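Local coordinates for protein peptidase S15/CocE/NonD (Thaumarchaeota archaeon SCGC AB-539-E09, PDB 4PF1) that is a serine aminopeptidase of the alpha/beta-hydrolase fold, related to X-Pro dipeptidyl-peptidases, that probably cleaves residues from the N-termini of peptides, at residues S226-A238 / P432-P445. Numbering follows the deposited sequence.
Sequences SGSYDTYDAYLRA and PAKPVPYRQRPTIP
The N-terminus of helix 231-238 docks on a proline-rich loop, with Asp230 at the N-cap position and facing Arg441 and Thr443. The carboxylate of Asp230 is divided between them: OD1 accepts from Thr443 N at 2.7 Å, on the anti side and tilted out of the carboxylate plane, whereas OD2 takes both NE (2.8 Å) and NH1 of Arg441. The NE bond uses the syn lone pair, and carboxylate and guanidinium are nearly coplanar, a side-on grip on one oxygen. Arg441 NH1 also meets Asp233 OD2 at 2.9 Å; Asp233 OD1 in turn pairs with Arg237, which extends the network to Asp513 of a second subunit.

Arg441 CD lies over one face of the Tyr232 ring, and the bend at chi3 (81°) turns the guanidinium alongside it, the planes 19° apart and Tyr232 CD1 3.4 Å above the guanidinium centre. At the far end of the ring, Tyr232 OH donates to Pro435 O at 2.6 Å, in the carbonyl plane. An alanine in place of Arg441 would probably leave both aspartates without this charged mate and uncover that ring face. One backbone bond ties the first helical residue to the loop: Thr231 N reaches Thr443 O at 2.7 Å, nearly straight at 173°, while the two threonine hydroxyls share a hydrogen bond. Beyond them, Ile444 CG2 sits over the Tyr229 ring, a CH-pi contact 3.8 Å from its centroid. This is a helix N-terminus held by a salt-bridge network and hydrogen bonds to the loop, joining the S15 catalytic region to the C-terminal non-catalytic region.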
loop_
_atom_site.group_PDB
_atom_site.type_symbol
_atom_site.label_atom_id
_atom_site.label_comp_id
_atom_site.label_asym_id
_atom_site.label_seq_id
_atom_site.Cartn_x
_atom_site.Cartn_y
_atom_site.Cartn_z
ATOM N N SER A 226 -11.415 5.586 -25.427
ATOM C CA SER A 226 -9.964 5.770 -25.454
ATOM C C SER A 226 -9.273 4.723 -26.326
ATOM O O SER A 226 -9.729 3.583 -26.415
ATOM C CB SER A 226 -9.401 5.705 -24.037
ATOM O OG SER A 226 -8.006 5.967 -24.021
ATOM N N GLY A 227 -8.159 5.120 -26.934
ATOM C CA GLY A 227 -7.322 4.240 -27.741
ATOM C C GLY A 227 -5.900 4.193 -27.218
ATOM O O GLY A 227 -5.045 3.506 -27.783
ATOM N N SER A 228 -5.639 4.931 -26.123
ATOM C CA SER A 228 -4.316 5.050 -25.518
ATOM C C SER A 228 -4.443 5.352 -24.029
ATOM O O SER A 228 -5.277 6.174 -23.642
ATOM C CB SER A 228 -3.524 6.157 -26.217
ATOM O OG SER A 228 -2.180 6.242 -25.774
ATOM N N TYR A 229 -3.620 4.691 -23.192
ATOM C CA TYR A 229 -3.612 4.916 -21.742
ATOM C C TYR A 229 -3.004 6.291 -21.422
ATOM O O TYR A 229 -3.611 7.075 -20.689
ATOM C CB TYR A 229 -2.843 3.787 -21.019
ATOM C CG TYR A 229 -2.880 3.890 -19.508
ATOM C CD1 TYR A 229 -4.036 3.578 -18.794
ATOM C CD2 TYR A 229 -1.753 4.281 -18.788
ATOM C CE1 TYR A 229 -4.074 3.670 -17.403
ATOM C CE2 TYR A 229 -1.777 4.368 -17.397
ATOM C CZ TYR A 229 -2.938 4.058 -16.707
ATOM O OH TYR A 229 -2.967 4.155 -15.338
ATOM N N ASP A 230 -1.830 6.596 -22.009
ATOM C CA ASP A 230 -1.148 7.879 -21.828
ATOM C C ASP A 230 -1.801 8.946 -22.729
ATOM O O ASP A 230 -1.715 8.857 -23.955
ATOM C CB ASP A 230 0.356 7.725 -22.133
ATOM C CG ASP A 230 1.214 8.943 -21.839
ATOM O OD1 ASP A 230 0.800 9.777 -21.004
ATOM O OD2 ASP A 230 2.316 9.040 -22.414
ATOM N N THR A 231 -2.465 9.945 -22.115
ATOM C CA THR A 231 -3.178 11.012 -22.841
ATOM C C THR A 231 -2.208 11.943 -23.575
ATOM O O THR A 231 -2.560 12.466 -24.632
ATOM C CB THR A 231 -4.111 11.801 -21.909
ATOM O OG1 THR A 231 -3.348 12.408 -20.864
ATOM C CG2 THR A 231 -5.220 10.933 -21.318
ATOM N N TYR A 232 -0.987 12.135 -23.025
ATOM C CA TYR A 232 0.074 12.950 -23.634
ATOM C C TYR A 232 0.304 12.498 -25.080
ATOM O O TYR A 232 0.263 13.318 -25.996
ATOM C CB TYR A 232 1.371 12.834 -22.808
ATOM C CG TYR A 232 2.538 13.635 -23.353
ATOM C CD1 TYR A 232 3.313 13.148 -24.405
ATOM C CD2 TYR A 232 2.900 14.853 -22.786
ATOM C CE1 TYR A 232 4.395 13.870 -24.903
ATOM C CE2 TYR A 232 3.993 15.576 -23.264
ATOM C CZ TYR A 232 4.733 15.085 -24.329
ATOM O OH TYR A 232 5.806 15.787 -24.815
ATOM N N ASP A 233 0.487 11.178 -25.273
ATOM C CA ASP A 233 0.686 10.545 -26.568
ATOM C C ASP A 233 -0.524 10.749 -27.485
ATOM O O ASP A 233 -0.353 11.158 -28.636
ATOM C CB ASP A 233 0.953 9.047 -26.375
ATOM C CG ASP A 233 2.251 8.588 -26.986
ATOM O OD1 ASP A 233 2.279 8.360 -28.213
ATOM O OD2 ASP A 233 3.242 8.456 -26.239
ATOM N N ALA A 234 -1.743 10.503 -26.961
ATOM C CA ALA A 234 -3.007 10.614 -27.704
ATOM C C ALA A 234 -3.246 12.021 -28.270
ATOM O O ALA A 234 -3.507 12.151 -29.464
ATOM C CB ALA A 234 -4.178 10.207 -26.815
ATOM N N TYR A 235 -3.142 13.066 -27.422
ATOM C CA TYR A 235 -3.392 14.451 -27.827
ATOM C C TYR A 235 -2.288 15.000 -28.758
ATOM O O TYR A 235 -2.598 15.791 -29.653
ATOM C CB TYR A 235 -3.589 15.354 -26.595
ATOM C CG TYR A 235 -4.956 15.194 -25.958
ATOM C CD1 TYR A 235 -5.192 14.208 -25.003
ATOM C CD2 TYR A 235 -6.024 16.006 -26.333
ATOM C CE1 TYR A 235 -6.453 14.038 -24.432
ATOM C CE2 TYR A 235 -7.288 15.855 -25.757
ATOM C CZ TYR A 235 -7.498 14.865 -24.810
ATOM O OH TYR A 235 -8.740 14.688 -24.246
ATOM N N LEU A 236 -1.023 14.548 -28.584
ATOM C CA LEU A 236 0.096 14.966 -29.445
ATOM C C LEU A 236 -0.059 14.402 -30.867
ATOM O O LEU A 236 0.193 15.123 -31.836
ATOM C CB LEU A 236 1.452 14.545 -28.839
ATOM C CG LEU A 236 2.732 15.082 -29.522
ATOM C CD1 LEU A 236 2.770 16.614 -29.531
ATOM C CD2 LEU A 236 3.984 14.532 -28.842
ATOM N N ARG A 237 -0.500 13.126 -30.987
ATOM C CA ARG A 237 -0.720 12.462 -32.280
ATOM C C ARG A 237 -1.872 13.113 -33.048
ATOM O O ARG A 237 -1.827 13.164 -34.276
ATOM C CB ARG A 237 -0.989 10.963 -32.096
ATOM C CG ARG A 237 0.264 10.157 -31.773
ATOM C CD ARG A 237 -0.043 8.678 -31.723
ATOM N NE ARG A 237 0.837 7.961 -30.799
ATOM C CZ ARG A 237 0.701 6.675 -30.489
ATOM N NH1 ARG A 237 -0.275 5.954 -31.028
ATOM N NH2 ARG A 237 1.540 6.100 -29.638
ATOM N N ALA A 238 -2.888 13.635 -32.323
ATOM C CA ALA A 238 -4.028 14.339 -32.923
ATOM C C ALA A 238 -3.582 15.690 -33.511
ATOM O O ALA A 238 -4.137 16.134 -34.516
ATOM C CB ALA A 238 -5.125 14.547 -31.891
ATOM N N PRO A 432 7.525 22.611 -30.045
ATOM C CA PRO A 432 6.153 22.067 -29.974
ATOM C C PRO A 432 6.074 20.568 -30.301
ATOM O O PRO A 432 5.096 19.927 -29.929
ATOM C CB PRO A 432 5.383 22.907 -31.002
ATOM C CG PRO A 432 6.217 24.140 -31.197
ATOM C CD PRO A 432 7.625 23.662 -31.076
ATOM N N ALA A 433 7.109 19.999 -30.966
ATOM C CA ALA A 433 7.154 18.555 -31.253
ATOM C C ALA A 433 7.464 17.774 -29.961
ATOM O O ALA A 433 7.135 16.592 -29.861
ATOM C CB ALA A 433 8.198 18.255 -32.325
ATOM N N LYS A 434 8.063 18.459 -28.961
ATOM C CA LYS A 434 8.362 17.895 -27.640
ATOM C C LYS A 434 7.763 18.800 -26.533
ATOM O O LYS A 434 8.512 19.480 -25.824
ATOM C CB LYS A 434 9.880 17.717 -27.457
ATOM C CG LYS A 434 10.435 16.480 -28.142
ATOM C CD LYS A 434 11.942 16.426 -28.024
ATOM C CE LYS A 434 12.489 15.093 -28.447
ATOM N NZ LYS A 434 13.949 15.157 -28.694
ATOM N N PRO A 435 6.411 18.881 -26.394
ATOM C CA PRO A 435 5.851 19.763 -25.357
ATOM C C PRO A 435 6.177 19.279 -23.950
ATOM O O PRO A 435 6.308 18.073 -23.716
ATOM C CB PRO A 435 4.345 19.727 -25.630
ATOM C CG PRO A 435 4.115 18.444 -26.337
ATOM C CD PRO A 435 5.346 18.172 -27.138
ATOM N N VAL A 436 6.333 20.224 -23.021
ATOM C CA VAL A 436 6.637 19.926 -21.620
ATOM C C VAL A 436 5.401 19.246 -20.971
ATOM O O VAL A 436 4.304 19.813 -21.009
ATOM C CB VAL A 436 7.071 21.204 -20.837
ATOM C CG1 VAL A 436 7.491 20.857 -19.411
ATOM C CG2 VAL A 436 8.195 21.947 -21.559
ATOM N N PRO A 437 5.543 18.024 -20.406
ATOM C CA PRO A 437 4.382 17.391 -19.762
ATOM C C PRO A 437 4.022 18.112 -18.455
ATOM O O PRO A 437 4.912 18.389 -17.646
ATOM C CB PRO A 437 4.840 15.951 -19.541
ATOM C CG PRO A 437 6.322 16.029 -19.451
ATOM C CD PRO A 437 6.761 17.192 -20.282
ATOM N N TYR A 438 2.720 18.476 -18.276
ATOM C CA TYR A 438 2.248 19.213 -17.087
ATOM C C TYR A 438 2.446 18.387 -15.814
ATOM O O TYR A 438 2.560 18.944 -14.723
ATOM C CB TYR A 438 0.780 19.670 -17.244
ATOM C CG TYR A 438 -0.284 18.650 -16.893
ATOM C CD1 TYR A 438 -0.503 17.536 -17.700
ATOM C CD2 TYR A 438 -1.171 18.876 -15.844
ATOM C CE1 TYR A 438 -1.515 16.619 -17.410
ATOM C CE2 TYR A 438 -2.202 17.978 -15.558
ATOM C CZ TYR A 438 -2.367 16.847 -16.340
ATOM O OH TYR A 438 -3.385 15.966 -16.061
ATOM N N ARG A 439 2.517 17.061 -15.974
ATOM C CA ARG A 439 2.788 16.102 -14.912
ATOM C C ARG A 439 3.713 15.046 -15.447
ATOM O O ARG A 439 3.879 14.944 -16.669
ATOM C CB ARG A 439 1.495 15.444 -14.427
ATOM C CG ARG A 439 0.511 16.369 -13.762
ATOM C CD ARG A 439 -0.559 15.557 -13.075
ATOM N NE ARG A 439 -0.155 15.187 -11.717
ATOM C CZ ARG A 439 -0.786 14.292 -10.967
ATOM N NH1 ARG A 439 -1.846 13.647 -11.440
ATOM N NH2 ARG A 439 -0.363 14.033 -9.740
ATOM N N GLN A 440 4.270 14.208 -14.556
ATOM C CA GLN A 440 5.111 13.088 -14.961
ATOM C C GLN A 440 4.256 12.070 -15.713
ATOM O O GLN A 440 3.079 11.886 -15.385
ATOM C CB GLN A 440 5.809 12.450 -13.748
ATOM C CG GLN A 440 6.949 13.319 -13.197
ATOM C CD GLN A 440 7.810 12.616 -12.175
ATOM O OE1 GLN A 440 9.041 12.621 -12.267
ATOM N NE2 GLN A 440 7.194 12.054 -11.145
ATOM N N ARG A 441 4.810 11.491 -16.778
ATOM C CA ARG A 441 4.076 10.546 -17.608
ATOM C C ARG A 441 4.038 9.155 -16.961
ATOM O O ARG A 441 4.930 8.837 -16.172
ATOM C CB ARG A 441 4.651 10.507 -19.025
ATOM C CG ARG A 441 4.064 11.619 -19.881
ATOM C CD ARG A 441 4.829 11.822 -21.156
ATOM N NE ARG A 441 4.458 10.847 -22.176
ATOM C CZ ARG A 441 5.218 10.542 -23.219
ATOM N NH1 ARG A 441 4.801 9.659 -24.114
ATOM N NH2 ARG A 441 6.401 11.124 -23.379
ATOM N N PRO A 442 2.960 8.350 -17.183
ATOM C CA PRO A 442 1.817 8.588 -18.093
ATOM C C PRO A 442 0.756 9.552 -17.541
ATOM O O PRO A 442 0.407 9.494 -16.358
ATOM C CB PRO A 442 1.239 7.181 -18.287
ATOM C CG PRO A 442 1.539 6.480 -16.991
ATOM C CD PRO A 442 2.886 7.011 -16.561
ATOM N N THR A 443 0.236 10.439 -18.407
ATOM C CA THR A 443 -0.845 11.352 -18.017
ATOM C C THR A 443 -2.174 10.669 -18.333
ATOM O O THR A 443 -2.356 10.144 -19.436
ATOM C CB THR A 443 -0.716 12.733 -18.681
ATOM O OG1 THR A 443 -0.796 12.592 -20.099
ATOM C CG2 THR A 443 0.567 13.465 -18.280
ATOM N N ILE A 444 -3.078 10.626 -17.349
ATOM C CA ILE A 444 -4.371 9.948 -17.499
ATOM C C ILE A 444 -5.534 10.931 -17.240
ATOM O O ILE A 444 -5.312 11.975 -16.617
ATOM C CB ILE A 444 -4.444 8.688 -16.577
ATOM C CG1 ILE A 444 -4.284 9.056 -15.077
ATOM C CG2 ILE A 444 -3.428 7.621 -17.025
ATOM C CD1 ILE A 444 -4.585 7.920 -14.096
ATOM N N PRO A 445 -6.780 10.632 -17.705
ATOM C CA PRO A 445 -7.890 11.566 -17.463
ATOM C C PRO A 445 -8.246 11.695 -15.979
ATOM O O PRO A 445 -7.963 10.795 -15.182
ATOM C CB PRO A 445 -9.050 10.956 -18.262
ATOM C CG PRO A 445 -8.424 9.983 -19.203
ATOM C CD PRO A 445 -7.237 9.458 -18.475
#